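Long-range contacts in endo-beta-mannanase (Opitutaceae bacterium TAV5, PDB 7BOB), which is a family 5 exo-beta-1,4-mannosidase active in a termite hindgut, probably releasing mannose from the ends of beta-mannan-derived chains: residues Arg391-Arg396 with Asn404-Thr409; Ser410-Leu415 with Val558-Leu563. All coordinates share one frame; numbering follows the deposited sequence.

Contact 1 (Arg391-Arg396 with Asn404-Thr409); sequences RHYYHR and NEPRET
Tyr393 lays its ring against Pro406 and Thr409 where the loop after strand 385-389 folds back on the first turn of helix 406-422, the connecting helix of a beta-alpha-beta crossover. With CG anti to the backbone N (chi1 -171°), the ring slants across the helix start: CE1 reaches CB of Pro406 at 3.7 Å, CE2 meets CG2 of Thr409, and the hydroxyl forms a hydrogen bond with Val200 O. Pro406 also sends CG to within 3.6 Å of CD1 of Tyr394, these side chains crossing at about a right angle. An alanine in place of Tyr393 would probably leave Pro406 CB and Thr409 CG2 without their aromatic partner and Val200 O without its hydroxyl. His395 receives CG of Glu405, the N-cap residue, over one face in a CH-pi contact, with ring and carboxylate planes only 13° apart; CD of Pro406 lies at the ring edge, 3.4 Å from ND1, a buried nitrogen lacking a polar partner. Asn404 ND2 donates to His392 O (3.2 Å, 150°) and also bonds Phe451 O. A water bonded to Thr409 OG1 donates to Tyr393 O at 2.7 Å, its oxygen poised over the centre of the Tyr393 ring.

Contact 2 (Ser410-Leu415 with Val558-Leu563); sequences SRRLIL and VEASFL
The side chains of Leu415 and Leu563 lie alongside each other, pointing opposite ways, where helices 410-415 and 558-563 cross at 82°, their axes 9.3 Å apart at closest approach. The Leu415 side chain leaves with CG opposite the backbone N (chi1 -179°), which sends the branched end toward the other helix, where CD2 lies 3.8 Å from both CG of Leu563 and CB of Phe562. Phe562 meets it with CB, while its ring stacks with Trp576.

Arg411 approaches Leu563 from the other side. Its chain starts from an unusual first torsion (chi1 -109°) and bends at chi3, folding the guanidinium back so that one face covers the methyl CD1 of Leu563, 3.6 Å above the plane and offset toward the rim. The polar edge stays available for hydrogen bonding: a water in the guanidinium plane accepts from Arg411 NH2 at 3.1 Å and donates to Ala560 O at 2.9 Å, bridging the two helices.

Arg412 is extended from CG to NE instead. Its CG rests 3.9 Å from CB of Glu559; NH2 passes Ala560 CB and forms a salt bridge with Asp557, while NH1 pairs with Glu408. The first torsion of Glu559 sets CG 3.7 Å from Arg412 O, and a bend at chi2 then turns the carboxylate to Tyr580 and His473 rather than to the arginine. Arg412 and Glu559 both also touch Thr448 of strand 444-448. The short helix after strand 549-554 thus lies almost square across helix 406-422, and both cover a largely parallel sheet, as expected of an alpha/beta domain.

In the fold
The chain first builds the eight-stranded parallel barrel of the family 5 fold, then enters a second, alpha/beta domain at strand 385-389. Contact 1 closes the short loop between that strand and helix 406-422, spanning only seven intervening residues, and its loop bonds to helix 198-201 of the barrel domain. Contact 2 begins one residue later on the same helix and closes a far longer excursion of 142 residues, through most of the mixed sheet to helix 558-564. The two are in series, neither nested nor crossed, and touch where Tyr393 OH lies 3.7 Å from Ser410 CB. Helix 406-422 thus joins them and also meets the barrel domain, through Leu413 and Ile414 on helix 258-272.

Contact 1 (Arg391-Arg396 with Asn404-Thr409)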
loop_
_atom_site.group_PDB
_atom_site.type_symbol
_atom_site.label_atom_id
_atom_site.label_comp_id
_atom_site.label_asym_id
_atom_site.label_seq_id
_atom_site.Cartn_x
_atom_site.Cartn_y
_atom_site.Cartn_z
ATOM N N ARG A 391 21.435 12.123 -11.774
ATOM C CA ARG A 391 21.116 12.169 -13.204
ATOM C C ARG A 391 19.709 11.641 -13.500
ATOM O O ARG A 391 19.016 12.169 -14.367
ATOM C CB ARG A 391 22.155 11.393 -14.017
ATOM C CG ARG A 391 21.732 11.123 -15.470
ATOM C CD ARG A 391 22.817 10.422 -16.282
ATOM N NE ARG A 391 23.971 11.287 -16.476
ATOM C CZ ARG A 391 24.083 12.165 -17.471
ATOM N NH1 ARG A 391 23.117 12.274 -18.380
ATOM N NH2 ARG A 391 25.164 12.930 -17.565
ATOM N N HIS A 392 19.277 10.590 -12.821
ATOM C CA HIS A 392 17.926 10.065 -13.000
ATOM C C HIS A 392 17.186 10.271 -11.689
ATOM O O HIS A 392 17.455 9.588 -10.693
ATOM C CB HIS A 392 17.940 8.593 -13.409
ATOM C CG HIS A 392 18.895 8.289 -14.524
ATOM N ND1 HIS A 392 18.563 8.456 -15.854
ATOM C CD2 HIS A 392 20.177 7.845 -14.507
ATOM C CE1 HIS A 392 19.595 8.118 -16.606
ATOM N NE2 HIS A 392 20.589 7.749 -15.815
ATOM N N TYR A 393 16.272 11.225 -11.693
ATOM C CA TYR A 393 15.588 11.689 -10.499
ATOM C C TYR A 393 14.190 11.097 -10.357
ATOM O O TYR A 393 13.771 10.769 -9.241
ATOM C CB TYR A 393 15.532 13.224 -10.523
ATOM C CG TYR A 393 15.035 13.875 -9.246
ATOM C CD1 TYR A 393 13.664 14.028 -8.997
ATOM C CD2 TYR A 393 15.933 14.364 -8.301
ATOM C CE1 TYR A 393 13.214 14.647 -7.826
ATOM C CE2 TYR A 393 15.501 14.978 -7.130
ATOM C CZ TYR A 393 14.152 15.112 -6.890
ATOM O OH TYR A 393 13.747 15.711 -5.710
ATOM N N TYR A 394 13.467 10.920 -11.460
ATOM C CA TYR A 394 12.089 10.458 -11.419
ATOM C C TYR A 394 12.045 8.996 -11.822
ATOM O O TYR A 394 12.736 8.579 -12.756
ATOM C CB TYR A 394 11.201 11.306 -12.343
ATOM C CG TYR A 394 11.251 12.782 -11.992
ATOM C CD1 TYR A 394 10.371 13.322 -11.052
ATOM C CD2 TYR A 394 12.179 13.634 -12.585
ATOM C CE1 TYR A 394 10.410 14.667 -10.712
ATOM C CE2 TYR A 394 12.233 14.994 -12.250
ATOM C CZ TYR A 394 11.349 15.496 -11.316
ATOM O OH TYR A 394 11.401 16.819 -10.962
ATOM N N HIS A 395 11.224 8.221 -11.120
ATOM C CA HIS A 395 11.258 6.769 -11.264
ATOM C C HIS A 395 10.207 6.205 -12.216
ATOM O O HIS A 395 10.451 5.155 -12.815
ATOM C CB HIS A 395 11.094 6.100 -9.893
ATOM C CG HIS A 395 9.810 6.449 -9.201
ATOM N ND1 HIS A 395 9.518 7.733 -8.780
ATOM C CD2 HIS A 395 8.737 5.692 -8.868
ATOM C CE1 HIS A 395 8.333 7.743 -8.196
ATOM N NE2 HIS A 395 7.829 6.523 -8.256
ATOM N N ARG A 396 9.045 6.843 -12.382
ATOM C CA ARG A 396 7.975 6.197 -13.150
ATOM C C ARG A 396 8.415 5.982 -14.593
ATOM O O ARG A 396 8.810 6.929 -15.275
ATOM C CB ARG A 396 6.696 7.025 -13.082
ATOM C CG ARG A 396 6.124 7.078 -11.684
ATOM C CD ARG A 396 5.048 8.136 -11.578
ATOM N NE ARG A 396 3.887 7.816 -12.412
ATOM C CZ ARG A 396 2.855 8.640 -12.602
ATOM N NH1 ARG A 396 2.833 9.828 -12.001
ATOM N NH2 ARG A 396 1.840 8.288 -13.388
ATOM N N ASN A 404 16.345 6.018 -7.713
ATOM C CA ASN A 404 15.968 7.265 -7.054
ATOM C C ASN A 404 14.472 7.546 -7.208
ATOM O O ASN A 404 13.877 7.307 -8.260
ATOM C CB ASN A 404 16.793 8.427 -7.608
ATOM C CG ASN A 404 18.273 8.296 -7.268
ATOM O OD1 ASN A 404 18.648 8.134 -6.099
ATOM N ND2 ASN A 404 19.119 8.342 -8.289
ATOM N N GLU A 405 13.861 8.047 -6.131
ATOM C CA GLU A 405 12.452 8.422 -6.104
ATOM C C GLU A 405 12.336 9.807 -5.481
ATOM O O GLU A 405 12.935 10.060 -4.418
ATOM C CB GLU A 405 11.610 7.421 -5.317
ATOM C CG GLU A 405 11.775 6.044 -5.833
ATOM C CD GLU A 405 10.779 5.079 -5.247
ATOM O OE1 GLU A 405 9.902 5.512 -4.463
ATOM O OE2 GLU A 405 10.889 3.880 -5.581
ATOM N N PRO A 406 11.568 10.716 -6.096
ATOM C CA PRO A 406 11.538 12.114 -5.611
ATOM C C PRO A 406 11.279 12.269 -4.124
ATOM O O PRO A 406 11.952 13.071 -3.489
ATOM C CB PRO A 406 10.410 12.753 -6.450
ATOM C CG PRO A 406 10.434 11.990 -7.750
ATOM C CD PRO A 406 10.925 10.559 -7.413
ATOM N N ARG A 407 10.291 11.574 -3.554
ATOM C CA ARG A 407 10.006 11.778 -2.138
ATOM C C ARG A 407 11.200 11.383 -1.273
ATOM O O ARG A 407 11.525 12.066 -0.291
ATOM C CB ARG A 407 8.774 10.984 -1.727
ATOM C CG ARG A 407 8.223 11.445 -0.407
ATOM C CD ARG A 407 6.965 10.665 -0.021
ATOM N NE ARG A 407 6.597 10.948 1.362
ATOM C CZ ARG A 407 6.031 12.080 1.784
ATOM N NH1 ARG A 407 5.731 13.080 0.936
ATOM N NH2 ARG A 407 5.765 12.218 3.077
ATOM N N GLU A 408 11.875 10.294 -1.637
ATOM C CA GLU A 408 13.033 9.834 -0.878
ATOM C C GLU A 408 14.217 10.769 -1.065
ATOM O O GLU A 408 14.894 11.139 -0.093
ATOM C CB GLU A 408 13.416 8.424 -1.312
ATOM C CG GLU A 408 12.478 7.337 -0.780
ATOM C CD GLU A 408 12.441 7.292 0.744
ATOM O OE1 GLU A 408 13.419 7.742 1.405
ATOM O OE2 GLU A 408 11.430 6.794 1.285
ATOM N N THR A 409 14.510 11.129 -2.321
ATOM C CA THR A 409 15.641 12.012 -2.564
ATOM C C THR A 409 15.412 13.355 -1.901
ATOM O O THR A 409 16.304 13.885 -1.220
ATOM C CB THR A 409 15.852 12.180 -4.061
ATOM O OG1 THR A 409 16.068 10.894 -4.649
ATOM C CG2 THR A 409 17.044 13.131 -4.371
HETATM O O HOH W 1 14.703 11.741 -6.938
#

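Contact 2 (Ser410-Leu415 with Val558-Leu563)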
loop_
_atom_site.group_PDB
_atom_site.type_symbol
_atom_site.label_atom_id
_atom_site.label_comp_id
_atom_site.label_asym_id
_atom_site.label_seq_id
_atom_site.Cartn_x
_atom_site.Cartn_y
_atom_site.Cartn_z
ATOM N N SER A 410 14.202 13.897 -2.045
ATOM C CA SER A 410 13.955 15.258 -1.587
ATOM C C SER A 410 13.941 15.351 -0.068
ATOM O O SER A 410 14.302 16.394 0.479
ATOM C CB SER A 410 12.645 15.786 -2.169
ATOM O OG SER A 410 11.525 15.172 -1.562
ATOM N N ARG A 411 13.521 14.291 0.630
ATOM C CA ARG A 411 13.642 14.283 2.087
ATOM C C ARG A 411 15.091 14.466 2.512
ATOM O O ARG A 411 15.381 15.203 3.462
ATOM C CB ARG A 411 13.114 12.969 2.672
ATOM C CG ARG A 411 11.804 13.083 3.425
ATOM C CD ARG A 411 11.051 11.714 3.462
ATOM N NE ARG A 411 11.915 10.614 3.880
ATOM C CZ ARG A 411 12.177 10.329 5.155
ATOM N NH1 ARG A 411 11.621 11.090 6.110
ATOM N NH2 ARG A 411 12.988 9.303 5.476
ATOM N N ARG A 412 16.012 13.786 1.823
ATOM C CA ARG A 412 17.427 13.866 2.188
ATOM C C ARG A 412 18.013 15.211 1.800
ATOM O O ARG A 412 18.866 15.758 2.517
ATOM C CB ARG A 412 18.213 12.749 1.511
ATOM C CG ARG A 412 17.798 11.340 1.913
ATOM C CD ARG A 412 18.318 10.315 0.899
ATOM N NE ARG A 412 18.447 8.979 1.481
ATOM C CZ ARG A 412 17.451 8.096 1.502
ATOM N NH1 ARG A 412 16.265 8.425 0.966
ATOM N NH2 ARG A 412 17.630 6.889 2.053
ATOM N N LEU A 413 17.569 15.755 0.665
ATOM C CA LEU A 413 18.095 17.029 0.226
ATOM C C LEU A 413 17.601 18.143 1.139
ATOM O O LEU A 413 18.373 19.038 1.505
ATOM C CB LEU A 413 17.699 17.273 -1.230
ATOM C CG LEU A 413 18.392 16.417 -2.298
ATOM C CD1 LEU A 413 17.829 16.734 -3.673
ATOM C CD2 LEU A 413 19.884 16.638 -2.285
ATOM N N ILE A 414 16.334 18.073 1.561
ATOM C CA ILE A 414 15.761 19.131 2.391
ATOM C C ILE A 414 16.531 19.251 3.701
ATOM O O ILE A 414 16.905 20.351 4.131
ATOM C CB ILE A 414 14.268 18.870 2.636
ATOM C CG1 ILE A 414 13.459 19.257 1.392
ATOM C CG2 ILE A 414 13.790 19.614 3.881
ATOM C CD1 ILE A 414 12.007 18.779 1.411
ATOM N N LEU A 415 16.804 18.111 4.334
ATOM C CA LEU A 415 17.443 18.100 5.644
ATOM C C LEU A 415 18.906 18.486 5.540
ATOM O O LEU A 415 19.409 19.271 6.353
ATOM C CB LEU A 415 17.314 16.712 6.286
ATOM C CG LEU A 415 17.938 16.652 7.676
ATOM C CD1 LEU A 415 17.108 17.447 8.667
ATOM C CD2 LEU A 415 18.086 15.219 8.130
ATOM N N VAL A 558 23.318 8.705 6.319
ATOM C CA VAL A 558 23.336 9.780 7.316
ATOM C C VAL A 558 21.972 10.457 7.409
ATOM O O VAL A 558 21.346 10.516 8.479
ATOM C CB VAL A 558 24.447 10.793 6.974
ATOM C CG1 VAL A 558 24.458 11.974 7.949
ATOM C CG2 VAL A 558 25.800 10.092 6.949
ATOM N N GLU A 559 21.484 10.970 6.282
ATOM C CA GLU A 559 20.257 11.747 6.320
ATOM C C GLU A 559 19.077 10.905 6.778
ATOM O O GLU A 559 18.238 11.382 7.553
ATOM C CB GLU A 559 19.996 12.374 4.955
ATOM C CG GLU A 559 20.957 13.526 4.656
ATOM C CD GLU A 559 22.304 13.026 4.154
ATOM O OE1 GLU A 559 22.440 11.814 3.880
ATOM O OE2 GLU A 559 23.212 13.853 4.013
ATOM N N ALA A 560 19.005 9.646 6.330
ATOM C CA ALA A 560 17.924 8.779 6.776
ATOM C C ALA A 560 18.020 8.537 8.277
ATOM O O ALA A 560 17.018 8.650 8.998
ATOM C CB ALA A 560 17.943 7.452 6.005
ATOM N N SER A 561 19.223 8.197 8.766
ATOM C CA SER A 561 19.416 8.008 10.203
ATOM C C SER A 561 18.956 9.226 10.992
ATOM O O SER A 561 18.202 9.100 11.961
ATOM C CB SER A 561 20.883 7.689 10.528
ATOM O OG SER A 561 21.451 6.715 9.667
ATOM N N PHE A 562 19.408 10.406 10.592
ATOM C CA PHE A 562 18.944 11.617 11.256
ATOM C C PHE A 562 17.420 11.748 11.178
ATOM O O PHE A 562 16.759 12.058 12.180
ATOM C CB PHE A 562 19.615 12.829 10.631
ATOM C CG PHE A 562 21.095 12.929 10.917
ATOM C CD1 PHE A 562 21.707 12.081 11.840
ATOM C CD2 PHE A 562 21.863 13.899 10.290
ATOM C CE1 PHE A 562 23.034 12.190 12.092
ATOM C CE2 PHE A 562 23.198 14.010 10.541
ATOM C CZ PHE A 562 23.796 13.147 11.452
ATOM N N LEU A 563 16.842 11.495 9.994
ATOM C CA LEU A 563 15.394 11.608 9.848
ATOM C C LEU A 563 14.658 10.577 10.697
ATOM O O LEU A 563 13.585 10.887 11.226
ATOM C CB LEU A 563 14.989 11.492 8.374
ATOM C CG LEU A 563 15.270 12.729 7.501
ATOM C CD1 LEU A 563 15.208 12.386 6.033
ATOM C CD2 LEU A 563 14.345 13.883 7.817
HETATM O O HOH W 2 14.471 7.908 7.863
#